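Local coordinates for histone deacetylase complex subunit SAP18 (Mus musculus, PDB 4A6Q), which joins the SIN3-repressing complex, enhancing SIN3-HDAC1-mediated transcriptional repression, and serves as an auxiliary component of the splicing-dependent exon junction complex, at residues M120-S124 with Q125-I129. Residues are numbered along the deposited sequence; the frame is centred on the assembly and turned at random.
Sequences MTLQS and QKFQI
Leu122 lays CD2 over one face of the Phe127 ring, 4.1 Å above its plane and offset toward the rim, with Leu122 CB 3.8 Å from Phe127 CB. Selenomethionine Met120 sets its SE over one face of the Gln125 amide, 3.6 Å from Gln125 CD, the two side chains crossing at about a right angle. In the plane of that amide, NE2 gives Ser124 OG a nearly straight hydrogen bond of 3.0 Å; a bend at chi2 (-60°) folds the Gln125 chain back. Ser124 OG itself donates to Thr121 O (2.8 Å), and Ser124 N reaches Thr121 OG1, an ST motif whose hydroxyl also bonds Glu17. With an alanine at Gln125, Ser124 OG would probably lose its amide donor and Met120 SE the flat surface it rests on. Leu122 O illustrates how one carbonyl serves two backbone donors, taking Gln125 N and Phe127 N from opposite faces of its plane, while Lys126 N bonds to Gln123 O. The turn belongs to the loop linking strand 101-110 to strand 132-138 of this ubiquitin-like fold: Phe127 packs on Leu30 of strand 28-35 and Ile91 of strand 86-94, Gln125 on Ile91 and on Ile106 of strand 101-110.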
loop_
_atom_site.group_PDB
_atom_site.type_symbol
_atom_site.label_atom_id
_atom_site.label_comp_id
_atom_site.label_asym_id
_atom_site.label_seq_id
_atom_site.Cartn_x
_atom_site.Cartn_y
_atom_site.Cartn_z
HETATM N N MSE A 120 0.409 -10.007 0.286
HETATM C CA MSE A 120 1.439 -8.999 0.222
HETATM C C MSE A 120 1.326 -8.001 1.369
HETATM O O MSE A 120 0.269 -7.422 1.606
HETATM C CB MSE A 120 1.372 -8.261 -1.118
HETATM C CG MSE A 120 2.352 -7.111 -1.192
HETATM SE SE MSE A 120 2.202 -6.194 -2.867
HETATM C CE MSE A 120 2.920 -7.559 -3.989
ATOM N N THR A 121 2.442 -7.768 2.061
ATOM C CA THR A 121 2.419 -6.915 3.237
ATOM C C THR A 121 3.036 -5.564 3.000
ATOM O O THR A 121 3.845 -5.353 2.077
ATOM C CB THR A 121 3.251 -7.538 4.374
ATOM O OG1 THR A 121 4.588 -7.686 3.937
ATOM C CG2 THR A 121 2.693 -8.899 4.791
ATOM N N LEU A 122 2.651 -4.614 3.849
ATOM C CA LEU A 122 3.309 -3.310 3.815
ATOM C C LEU A 122 4.830 -3.427 3.928
ATOM O O LEU A 122 5.579 -2.796 3.149
ATOM C CB LEU A 122 2.760 -2.403 4.917
ATOM C CG LEU A 122 1.270 -2.052 4.839
ATOM C CD1 LEU A 122 0.882 -1.309 6.110
ATOM C CD2 LEU A 122 0.895 -1.214 3.628
ATOM N N GLN A 123 5.311 -4.229 4.859
ATOM C CA GLN A 123 6.766 -4.333 5.034
ATOM C C GLN A 123 7.506 -4.914 3.818
ATOM O O GLN A 123 8.636 -4.491 3.514
ATOM C CB GLN A 123 7.114 -5.069 6.329
ATOM C CG GLN A 123 6.673 -6.527 6.320
ATOM C CD GLN A 123 6.815 -7.218 7.640
ATOM O OE1 GLN A 123 7.213 -6.599 8.643
ATOM N NE2 GLN A 123 6.476 -8.508 7.667
ATOM N N SER A 124 6.858 -5.830 3.103
ATOM C CA SER A 124 7.478 -6.428 1.924
ATOM C C SER A 124 7.725 -5.372 0.850
ATOM O O SER A 124 8.601 -5.532 -0.005
ATOM C CB SER A 124 6.648 -7.584 1.352
ATOM O OG SER A 124 5.450 -7.144 0.733
ATOM N N GLN A 125 6.932 -4.298 0.902
ATOM C CA GLN A 125 7.033 -3.264 -0.140
ATOM C C GLN A 125 7.801 -2.034 0.351
ATOM O O GLN A 125 7.766 -0.986 -0.287
ATOM C CB GLN A 125 5.637 -2.873 -0.624
ATOM C CG GLN A 125 4.819 -4.046 -1.086
ATOM C CD GLN A 125 5.483 -4.763 -2.224
ATOM O OE1 GLN A 125 5.732 -4.148 -3.282
ATOM N NE2 GLN A 125 5.805 -6.055 -2.037
ATOM N N LYS A 126 8.481 -2.177 1.488
ATOM C CA LYS A 126 9.260 -1.109 2.135
ATOM C C LYS A 126 8.465 0.151 2.420
ATOM O O LYS A 126 8.965 1.270 2.338
ATOM C CB LYS A 126 10.505 -0.824 1.330
ATOM C CG LYS A 126 11.237 -2.112 1.095
ATOM C CD LYS A 126 12.610 -2.016 1.559
ATOM C CE LYS A 126 13.356 -1.363 0.485
ATOM N NZ LYS A 126 14.786 -1.248 0.870
ATOM N N PHE A 127 7.212 -0.047 2.765
ATOM C CA PHE A 127 6.371 1.017 3.293
ATOM C C PHE A 127 7.057 1.622 4.508
ATOM O O PHE A 127 7.669 0.905 5.313
ATOM C CB PHE A 127 5.011 0.422 3.708
ATOM C CG PHE A 127 4.093 1.433 4.285
ATOM C CD1 PHE A 127 3.315 2.233 3.474
ATOM C CD2 PHE A 127 4.021 1.580 5.668
ATOM C CE1 PHE A 127 2.468 3.184 4.035
ATOM C CE2 PHE A 127 3.204 2.509 6.217
ATOM C CZ PHE A 127 2.437 3.312 5.405
ATOM N N GLN A 128 6.947 2.937 4.640
ATOM C CA GLN A 128 7.444 3.634 5.823
ATOM C C GLN A 128 6.352 4.475 6.395
ATOM O O GLN A 128 5.519 5.019 5.682
ATOM C CB GLN A 128 8.643 4.525 5.462
ATOM C CG GLN A 128 9.821 3.697 5.027
ATOM C CD GLN A 128 11.082 4.488 4.764
ATOM O OE1 GLN A 128 12.166 3.923 4.756
ATOM N NE2 GLN A 128 10.949 5.782 4.540
ATOM N N ILE A 129 6.353 4.600 7.726
ATOM C CA ILE A 129 5.422 5.495 8.375
ATOM C C ILE A 129 5.681 6.844 7.769
ATOM O O ILE A 129 6.832 7.237 7.613
ATOM C CB ILE A 129 5.666 5.550 9.924
ATOM C CG1 ILE A 129 4.756 4.563 10.626
ATOM C CG2 ILE A 129 5.449 6.933 10.479
ATOM C CD1 ILE A 129 5.048 3.163 10.243
#